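Local coordinates for toxin RelG (Mycobacterium tuberculosis, PDB 3G5O), which cleaves RNA, preferentially at the 3'-end of purine ribonucleotides, as the toxin of a type II toxin-antitoxin pair, and is neutralised by its cognate antitoxin RelF, at residues Ala65-Ala70 against Leu78-Asp83; Thr19-Thr24 against His85-Ile90; Arg28-Leu33 against Leu91-Arg96. All blocks are in the same frame, centred on the assembly; numbering follows the deposited sequence.

Contact 1 of 3, residues Ala65-Ala70 against Leu78-Asp83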
loop_
_atom_site.group_PDB
_atom_site.type_symbol
_atom_site.label_atom_id
_atom_site.label_comp_id
_atom_site.label_asym_id
_atom_site.label_seq_id
_atom_site.Cartn_x
_atom_site.Cartn_y
_atom_site.Cartn_z
ATOM N N ALA C 65 9.127 3.426 -1.105
ATOM C CA ALA C 65 10.425 2.748 -1.007
ATOM C C ALA C 65 11.493 3.793 -0.703
ATOM O O ALA C 65 11.406 4.908 -1.198
ATOM C CB ALA C 65 10.764 1.942 -2.321
ATOM N N GLY C 66 12.470 3.453 0.129
ATOM C CA GLY C 66 13.511 4.419 0.525
ATOM C C GLY C 66 13.280 5.038 1.919
ATOM O O GLY C 66 14.187 5.683 2.468
ATOM N N THR C 67 12.084 4.829 2.490
ATOM C CA THR C 67 11.728 5.371 3.803
ATOM C C THR C 67 11.538 4.206 4.760
ATOM O O THR C 67 11.424 3.037 4.330
ATOM C CB THR C 67 10.442 6.279 3.774
ATOM O OG1 THR C 67 9.297 5.515 3.400
ATOM C CG2 THR C 67 10.593 7.499 2.809
ATOM N N PHE C 68 11.565 4.506 6.055
ATOM C CA PHE C 68 11.382 3.500 7.097
ATOM C C PHE C 68 10.335 4.015 8.064
ATOM O O PHE C 68 10.199 5.242 8.240
ATOM C CB PHE C 68 12.687 3.288 7.883
ATOM C CG PHE C 68 13.780 2.675 7.060
ATOM C CD1 PHE C 68 14.054 1.305 7.152
ATOM C CD2 PHE C 68 14.537 3.463 6.185
ATOM C CE1 PHE C 68 15.075 0.726 6.358
ATOM C CE2 PHE C 68 15.545 2.882 5.387
ATOM C CZ PHE C 68 15.809 1.531 5.477
ATOM N N SER C 69 9.650 3.087 8.727
ATOM C CA SER C 69 8.666 3.437 9.733
ATOM C C SER C 69 9.020 2.741 11.042
ATOM O O SER C 69 9.176 1.514 11.073
ATOM C CB SER C 69 7.292 2.967 9.268
ATOM O OG SER C 69 6.307 3.326 10.232
ATOM N N ALA C 70 9.130 3.497 12.129
ATOM C CA ALA C 70 9.341 2.857 13.423
ATOM C C ALA C 70 8.131 3.176 14.308
ATOM O O ALA C 70 7.712 4.325 14.381
ATOM C CB ALA C 70 10.638 3.376 14.085
ATOM N N LEU C 78 8.419 8.348 10.544
ATOM C CA LEU C 78 8.803 8.023 9.166
ATOM C C LEU C 78 10.167 8.661 8.905
ATOM O O LEU C 78 10.348 9.862 9.119
ATOM C CB LEU C 78 7.788 8.603 8.176
ATOM C CG LEU C 78 8.008 8.345 6.669
ATOM C CD1 LEU C 78 7.755 6.866 6.403
ATOM C CD2 LEU C 78 7.060 9.230 5.813
ATOM N N TYR C 79 11.132 7.900 8.408
ATOM C CA TYR C 79 12.500 8.448 8.346
ATOM C C TYR C 79 13.338 7.903 7.214
ATOM O O TYR C 79 12.927 6.934 6.595
ATOM C CB TYR C 79 13.248 8.266 9.671
ATOM C CG TYR C 79 13.338 6.861 10.169
ATOM C CD1 TYR C 79 14.511 6.128 10.002
ATOM C CD2 TYR C 79 12.257 6.253 10.832
ATOM C CE1 TYR C 79 14.626 4.809 10.486
ATOM C CE2 TYR C 79 12.352 4.938 11.310
ATOM C CZ TYR C 79 13.549 4.227 11.146
ATOM O OH TYR C 79 13.658 2.928 11.625
ATOM N N ARG C 80 14.471 8.563 6.936
ATOM C CA ARG C 80 15.436 8.069 5.976
ATOM C C ARG C 80 16.741 7.826 6.722
ATOM O O ARG C 80 17.008 8.473 7.746
ATOM C CB ARG C 80 15.672 9.113 4.876
ATOM C CG ARG C 80 14.427 9.327 3.960
ATOM C CD ARG C 80 14.825 10.127 2.708
ATOM N NE ARG C 80 13.714 10.473 1.812
ATOM C CZ ARG C 80 13.194 9.652 0.914
ATOM N NH1 ARG C 80 13.671 8.413 0.793
ATOM N NH2 ARG C 80 12.216 10.075 0.124
ATOM N N ILE C 81 17.539 6.898 6.183
ATOM C CA ILE C 81 18.868 6.556 6.713
ATOM C C ILE C 81 19.911 6.965 5.681
ATOM O O ILE C 81 19.805 6.596 4.495
ATOM C CB ILE C 81 19.048 5.041 6.943
ATOM C CG1 ILE C 81 17.894 4.467 7.745
ATOM C CG2 ILE C 81 20.348 4.750 7.702
ATOM C CD1 ILE C 81 17.590 5.297 8.889
ATOM N N ASP C 82 20.902 7.713 6.118
ATOM C CA ASP C 82 22.019 8.079 5.269
ATOM C C ASP C 82 23.289 7.452 5.890
ATOM O O ASP C 82 23.906 8.026 6.794
ATOM C CB ASP C 82 22.083 9.607 5.183
ATOM C CG ASP C 82 23.296 10.113 4.366
ATOM O OD1 ASP C 82 24.129 9.282 3.902
ATOM O OD2 ASP C 82 23.414 11.353 4.218
ATOM N N ASP C 83 23.665 6.268 5.411
ATOM C CA ASP C 83 24.794 5.544 5.992
ATOM C C ASP C 83 26.147 6.269 5.879
ATOM O O ASP C 83 26.891 6.327 6.853
ATOM C CB ASP C 83 24.918 4.139 5.383
ATOM C CG ASP C 83 23.840 3.193 5.878
ATOM O OD1 ASP C 83 23.429 3.314 7.058
ATOM O OD2 ASP C 83 23.416 2.304 5.088
HETATM O O HOH W 1 16.624 5.900 3.671
#

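Contact 2 of 3, residues Thr19-Thr24 against His85-Ile90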
loop_
_atom_site.group_PDB
_atom_site.type_symbol
_atom_site.label_atom_id
_atom_site.label_comp_id
_atom_site.label_asym_id
_atom_site.label_seq_id
_atom_site.Cartn_x
_atom_site.Cartn_y
_atom_site.Cartn_z
ATOM N N THR C 19 23.482 10.313 13.829
ATOM C CA THR C 19 22.998 11.644 14.162
ATOM C C THR C 19 21.560 11.805 13.639
ATOM O O THR C 19 21.319 11.605 12.471
ATOM C CB THR C 19 23.860 12.721 13.453
ATOM O OG1 THR C 19 25.218 12.520 13.819
ATOM C CG2 THR C 19 23.432 14.158 13.831
ATOM N N VAL C 20 20.637 12.199 14.501
ATOM C CA VAL C 20 19.207 12.238 14.132
ATOM C C VAL C 20 18.845 13.693 13.945
ATOM O O VAL C 20 19.251 14.553 14.748
ATOM C CB VAL C 20 18.294 11.583 15.211
ATOM C CG1 VAL C 20 16.765 11.870 14.895
ATOM C CG2 VAL C 20 18.533 10.093 15.273
ATOM N N ARG C 21 18.124 13.983 12.859
ATOM C CA ARG C 21 17.720 15.348 12.533
ATOM C C ARG C 21 16.232 15.296 12.197
ATOM O O ARG C 21 15.751 14.278 11.666
ATOM C CB ARG C 21 18.460 15.848 11.278
ATOM C CG ARG C 21 19.984 15.771 11.284
ATOM C CD ARG C 21 20.633 16.949 11.954
ATOM N NE ARG C 21 20.347 18.257 11.354
ATOM C CZ ARG C 21 20.821 19.410 11.855
ATOM N NH1 ARG C 21 21.621 19.379 12.916
ATOM N NH2 ARG C 21 20.509 20.584 11.312
ATOM N N PHE C 22 15.519 16.387 12.450
ATOM C CA PHE C 22 14.091 16.473 12.121
ATOM C C PHE C 22 14.029 17.508 11.009
ATOM O O PHE C 22 14.665 18.579 11.113
ATOM C CB PHE C 22 13.256 17.016 13.312
ATOM C CG PHE C 22 12.911 15.979 14.371
ATOM C CD1 PHE C 22 11.601 15.526 14.505
ATOM C CD2 PHE C 22 13.873 15.522 15.260
ATOM C CE1 PHE C 22 11.259 14.576 15.474
ATOM C CE2 PHE C 22 13.556 14.577 16.237
ATOM C CZ PHE C 22 12.223 14.127 16.350
ATOM N N THR C 23 13.256 17.198 9.974
ATOM C CA THR C 23 12.905 18.181 8.936
ATOM C C THR C 23 11.891 19.157 9.545
ATOM O O THR C 23 11.315 18.900 10.619
ATOM C CB THR C 23 12.247 17.519 7.704
ATOM O OG1 THR C 23 11.096 16.763 8.117
ATOM C CG2 THR C 23 13.232 16.585 6.975
ATOM N N THR C 24 11.662 20.263 8.837
ATOM C CA THR C 24 10.561 21.201 9.141
ATOM C C THR C 24 9.228 20.514 9.182
ATOM O O THR C 24 8.397 20.801 10.046
ATOM C CB THR C 24 10.482 22.379 8.090
ATOM O OG1 THR C 24 11.722 23.080 8.121
ATOM C CG2 THR C 24 9.370 23.358 8.425
ATOM N N HIS C 85 26.874 9.332 5.872
ATOM C CA HIS C 85 26.990 10.464 6.787
ATOM C C HIS C 85 26.498 10.106 8.187
ATOM O O HIS C 85 26.260 11.001 8.985
ATOM C CB HIS C 85 26.208 11.675 6.286
ATOM C CG HIS C 85 26.696 12.223 4.975
ATOM N ND1 HIS C 85 26.362 11.661 3.761
ATOM C CD2 HIS C 85 27.486 13.286 4.690
ATOM C CE1 HIS C 85 26.920 12.357 2.785
ATOM N NE2 HIS C 85 27.607 13.349 3.322
ATOM N N THR C 86 26.369 8.809 8.465
ATOM C CA THR C 86 25.798 8.269 9.724
ATOM C C THR C 86 24.704 9.175 10.308
ATOM O O THR C 86 24.812 9.686 11.448
ATOM C CB THR C 86 26.889 7.931 10.796
ATOM O OG1 THR C 86 27.635 9.103 11.144
ATOM C CG2 THR C 86 27.818 6.847 10.295
ATOM N N THR C 87 23.669 9.386 9.491
ATOM C CA THR C 87 22.605 10.311 9.806
ATOM C C THR C 87 21.243 9.650 9.549
ATOM O O THR C 87 21.093 8.833 8.617
ATOM C CB THR C 87 22.769 11.642 8.981
ATOM O OG1 THR C 87 23.948 12.328 9.437
ATOM C CG2 THR C 87 21.581 12.607 9.188
ATOM N N VAL C 88 20.272 9.985 10.406
ATOM C CA VAL C 88 18.871 9.637 10.194
ATOM C C VAL C 88 18.134 10.956 10.159
ATOM O O VAL C 88 18.407 11.816 11.006
ATOM C CB VAL C 88 18.342 8.856 11.377
ATOM C CG1 VAL C 88 16.751 8.724 11.321
ATOM C CG2 VAL C 88 19.040 7.499 11.448
ATOM N N VAL C 89 17.203 11.096 9.205
ATOM C CA VAL C 89 16.362 12.267 9.069
ATOM C C VAL C 89 14.898 11.887 9.138
ATOM O O VAL C 89 14.419 11.062 8.357
ATOM C CB VAL C 89 16.642 13.056 7.753
ATOM C CG1 VAL C 89 15.812 14.342 7.739
ATOM C CG2 VAL C 89 18.128 13.456 7.656
ATOM N N ILE C 90 14.206 12.452 10.134
ATOM C CA ILE C 90 12.794 12.196 10.372
ATOM C C ILE C 90 11.984 13.103 9.461
ATOM O O ILE C 90 12.132 14.318 9.524
ATOM C CB ILE C 90 12.399 12.562 11.830
ATOM C CG1 ILE C 90 13.418 11.992 12.823
ATOM C CG2 ILE C 90 10.950 12.112 12.150
ATOM C CD1 ILE C 90 13.492 10.489 12.778
#

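Contact 3 of 3, residues Arg28-Leu33 against Leu91-Arg96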
loop_
_atom_site.group_PDB
_atom_site.type_symbol
_atom_site.label_atom_id
_atom_site.label_comp_id
_atom_site.label_asym_id
_atom_site.label_seq_id
_atom_site.Cartn_x
_atom_site.Cartn_y
_atom_site.Cartn_z
ATOM N N ARG C 28 6.808 20.332 12.545
ATOM C CA ARG C 28 5.394 20.712 12.585
ATOM C C ARG C 28 4.520 19.617 13.171
ATOM O O ARG C 28 3.591 19.909 13.947
ATOM C CB ARG C 28 4.868 21.097 11.202
ATOM C CG ARG C 28 5.346 22.513 10.791
ATOM C CD ARG C 28 4.494 23.105 9.639
ATOM N NE ARG C 28 4.234 22.185 8.537
ATOM C CZ ARG C 28 5.059 21.991 7.507
ATOM N NH1 ARG C 28 6.215 22.638 7.435
ATOM N NH2 ARG C 28 4.736 21.135 6.551
ATOM N N ASP C 29 4.818 18.367 12.812
ATOM C CA ASP C 29 4.143 17.203 13.411
ATOM C C ASP C 29 4.336 17.121 14.932
ATOM O O ASP C 29 3.389 16.831 15.674
ATOM C CB ASP C 29 4.674 15.910 12.779
ATOM C CG ASP C 29 4.128 15.656 11.403
ATOM O OD1 ASP C 29 3.101 16.260 10.962
ATOM O OD2 ASP C 29 4.742 14.812 10.750
ATOM N N LEU C 30 5.562 17.358 15.404
ATOM C CA LEU C 30 5.835 17.357 16.862
ATOM C C LEU C 30 4.909 18.314 17.592
ATOM O O LEU C 30 4.365 17.987 18.652
ATOM C CB LEU C 30 7.286 17.768 17.189
ATOM C CG LEU C 30 8.358 16.729 17.017
ATOM C CD1 LEU C 30 9.707 17.361 17.439
ATOM C CD2 LEU C 30 8.115 15.426 17.843
ATOM N N HIS C 31 4.710 19.489 16.996
ATOM C CA HIS C 31 3.761 20.468 17.539
ATOM C C HIS C 31 2.327 20.002 17.722
ATOM O O HIS C 31 1.598 20.576 18.525
ATOM C CB HIS C 31 3.807 21.798 16.769
ATOM C CG HIS C 31 4.725 22.793 17.400
ATOM N ND1 HIS C 31 4.444 23.390 18.614
ATOM C CD2 HIS C 31 5.939 23.253 17.029
ATOM C CE1 HIS C 31 5.438 24.189 18.954
ATOM N NE2 HIS C 31 6.361 24.121 18.011
ATOM N N LYS C 32 1.911 18.971 17.002
ATOM C CA LYS C 32 0.565 18.468 17.163
ATOM C C LYS C 32 0.392 17.603 18.408
ATOM O O LYS C 32 -0.739 17.234 18.732
ATOM C CB LYS C 32 0.139 17.629 15.945
ATOM C CG LYS C 32 0.208 18.377 14.621
ATOM C CD LYS C 32 -0.461 17.596 13.468
ATOM C CE LYS C 32 0.389 16.446 12.983
ATOM N NZ LYS C 32 0.272 16.310 11.496
ATOM N N LEU C 33 1.495 17.211 19.047
ATOM C CA LEU C 33 1.436 16.217 20.120
ATOM C C LEU C 33 1.304 16.865 21.502
ATOM O O LEU C 33 1.929 17.894 21.766
ATOM C CB LEU C 33 2.705 15.365 20.127
ATOM C CG LEU C 33 3.020 14.647 18.820
ATOM C CD1 LEU C 33 4.391 13.924 18.865
ATOM C CD2 LEU C 33 1.850 13.710 18.511
ATOM N N LEU C 91 11.108 12.507 8.666
ATOM C CA LEU C 91 10.252 13.193 7.707
ATOM C C LEU C 91 8.901 13.506 8.323
ATOM O O LEU C 91 8.363 14.583 8.074
ATOM C CB LEU C 91 10.011 12.280 6.477
ATOM C CG LEU C 91 11.286 11.689 5.875
ATOM C CD1 LEU C 91 10.866 10.870 4.686
ATOM C CD2 LEU C 91 12.411 12.760 5.471
ATOM N N ARG C 92 8.373 12.579 9.120
ATOM C CA ARG C 92 7.037 12.704 9.701
ATOM C C ARG C 92 6.956 12.011 11.053
ATOM O O ARG C 92 7.659 11.003 11.323
ATOM C CB ARG C 92 5.957 12.065 8.793
ATOM C CG ARG C 92 5.806 12.652 7.346
ATOM C CD ARG C 92 5.207 14.080 7.359
ATOM N NE ARG C 92 3.971 14.183 8.151
ATOM C CZ ARG C 92 2.745 13.951 7.652
ATOM N NH1 ARG C 92 2.579 13.602 6.382
ATOM N NH2 ARG C 92 1.677 14.068 8.427
ATOM N N VAL C 93 6.042 12.512 11.881
ATOM C CA VAL C 93 5.692 11.853 13.156
ATOM C C VAL C 93 4.166 11.783 13.202
ATOM O O VAL C 93 3.456 12.776 12.881
ATOM C CB VAL C 93 6.217 12.648 14.385
ATOM C CG1 VAL C 93 5.857 11.902 15.695
ATOM C CG2 VAL C 93 7.725 12.810 14.290
ATOM N N ASP C 94 3.642 10.630 13.574
ATOM C CA ASP C 94 2.188 10.503 13.655
ATOM C C ASP C 94 1.807 9.749 14.943
ATOM O O ASP C 94 2.516 8.792 15.355
ATOM C CB ASP C 94 1.650 9.766 12.444
ATOM C CG ASP C 94 0.132 10.038 12.208
ATOM O OD1 ASP C 94 -0.285 11.223 12.070
ATOM O OD2 ASP C 94 -0.617 9.074 12.148
ATOM N N HIS C 95 0.698 10.159 15.531
ATOM C CA HIS C 95 0.183 9.520 16.731
ATOM C C HIS C 95 -1.280 9.217 16.515
ATOM O O HIS C 95 -2.037 10.107 16.124
ATOM C CB HIS C 95 0.298 10.455 17.942
ATOM C CG HIS C 95 -0.442 9.946 19.138
ATOM N ND1 HIS C 95 -1.603 10.529 19.594
ATOM C CD2 HIS C 95 -0.218 8.871 19.926
ATOM C CE1 HIS C 95 -2.051 9.848 20.637
ATOM N NE2 HIS C 95 -1.239 8.827 20.850
ATOM N N ARG C 96 -1.663 7.960 16.747
ATOM C CA ARG C 96 -3.061 7.541 16.596
ATOM C C ARG C 96 -3.418 6.702 17.789
ATOM O O ARG C 96 -2.982 5.541 17.878
ATOM C CB ARG C 96 -3.259 6.670 15.350
ATOM C CG ARG C 96 -2.986 7.338 14.036
ATOM C CD ARG C 96 -4.067 8.319 13.543
ATOM N NE ARG C 96 -3.441 9.309 12.638
ATOM C CZ ARG C 96 -3.886 10.552 12.429
ATOM N NH1 ARG C 96 -5.000 10.992 13.018
ATOM N NH2 ARG C 96 -3.214 11.367 11.615
HETATM O O HOH W 2 2.216 14.021 15.187
HETATM O O HOH W 3 1.378 13.559 11.458
#

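Contact 1 of 3, residues Ala65-Ala70 against Leu78-Asp83
Leu-78 and Tyr-79 meet Ser-69 and Phe-68 in the antiparallel beta hairpin of strands 68-72 and 75-82, part of the central sheet of this RelE-family toxin. Leu-78 opposes Ser-69 in a non-hydrogen-bonded pair. With its CG anti to the backbone N (chi1 -179°), it swings CD1 back over the partner strand to within 3.6 Å of Thr-67 OG1, whose bond goes to the carbonyl of Leu-64. The face shared by Leu-78 and Ser-69 is covered by Trp-61 of the antitoxin chain.

Tyr-79 and Phe-68 form the hydrogen-bonded pair, each N donating to the other's O over 2.8 Å. Their rings are inclined by 23° and displaced from one another, and it is Phe-68 CB that lies over the Tyr-79 ring, 3.6 Å from its centroid, a CH-pi contact. Ala-70, small enough to fit beside the ring, brings CB to its edge, 3.6 Å from Tyr-79 CE2. Tyrosine thus offers a flat face to Phe-68 CB, while its buried hydroxyl is satisfied by a hydrogen bond with the carbonyl of Pro-53.

Arg-80 runs extended from CG to NE and lays one guanidinium face under Thr-67 CG2, while its NH2 forms a salt bridge with Asp-75 of the antitoxin chain. Nearby Gly-66 has a positive phi (101°), where a side chain would collide with the preceding carbonyl oxygen.

Ile-81, in one of its two modelled conformers, sets CG1 against the ring of Phe-68. Beyond the paired residues a water takes over, donating to Gly-66 O at 2.7 Å and accepting from Ile-81 N at 2.9 Å.

Contact 2 of 3, residues Thr19-Thr24 against His85-Ile90
Backbone hydrogen bonds join Thr-19 to Thr-86 and Val-88, then Arg-21 to Val-88 and Ile-90, and finally Thr-23 to Ile-90, the alternating pattern of a parallel beta pair. The strand directions differ by 21°. The straightest link runs from Thr-23 N to Ile-90 O (3.1 Å, 174°). At the start of strand 87-95, Thr-86 and Thr-87 lie together across from Asp-82, a G1 beta bulge, and Thr-87 OG1 reaches back 2.7 Å to His-85 O, approaching from above the carbonyl plane.

Apolar packing fills the face of Val-20, Phe-22, Val-88 and Ile-90. Ile-90 and Phe-22 lie alongside each other, and in one of two modelled conformers Ile-90 CG1 stands 4.1 Å from the ring centroid of Phe-22, practically on the ring normal. In that conformer the branched chain covers the aromatic face and also approaches Val-20 CG1. On the other face Arg-21 lays its aliphatic CG near Thr-87 CG2; the chain then bends off, and NE bonds Thr-83 of the antitoxin chain.

Thr-23 suits the N-cap: OG1, at chi1 56°, accepts from Ala-26 N and also hydrogen-bonds Thr-25 OG1, while CG2 meets Val-89 CG1 at 3.5 Å.

Helix 35-51 packs on the Val-20 and Ile-90 face, helix 24-30 follows Thr-23, strand 75-82 flanks strand 87-95, and an antitoxin strand pairs antiparallel with Phe-22 and Thr-23, extending the sheet.

Contact 3 of 3, residues Arg28-Leu33 against Leu91-Arg96
The carboxylate of Asp-29 is turned 42° from the guanidinium plane of Arg-92, the two side chains meeting nearly perpendicularly. Asp-29 OD2 lies in the guanidinium plane and takes the NE proton on its syn lone pair, a salt bridge of 2.8 Å. The same oxygen accepts Val-93 N at 2.9 Å on its anti side, somewhat out of the carboxylate plane, so two donors grip it and hold the short aspartate side chain against the strand. Bends at chi2 and chi3 (-70° and -51°) curl Arg-92 back toward the aspartate.

Lys-32, three residues on, reaches OD1 from above the carboxylate plane, NZ to OD1 2.9 Å. One carboxylate thus serves both cations, which should favour its charged form. A water joins Lys-32 NZ and Arg-92 NH2 to Val-93 O and Asp-94 OD1.

The two methyls of Leu-33 let it touch two residues at once, CD1 lying 4.0 Å from Val-93 CG1 and CD2 3.7 Å from His-95 CB.

Helix 24-30 lies against strand 87-95, whose classic bulge at Leu-91 and Arg-92 faces Leu-78 of strand 75-82. Helix 35-51 backs Leu-30 and Leu-33, and Phe-22 of strand 19-23 touches both Leu-30 and Val-93.

From the N terminus, strand 19-23 enters contact 2 and runs directly into helix 24-30, whose end enters contact 3. The chain then passes through helix 35-51 and strand 57-59 to the hairpin, where contact 1 closes the shortest loop. Strand 87-95 afterwards closes contact 2 with its first half and contact 3 with its second, so these two loops cross, and contact 1 nests inside both. Strand 75-82 joins them: Arg-80 N and Val-89 O probably hydrogen-bond, as do Leu-78 O and Leu-91 N. Phe-22 CE1 packs on Leu-30 CD1, bringing contacts 2 and 3 together. N-terminal strand, helix and hairpin are thereby tied to one C-terminal strand.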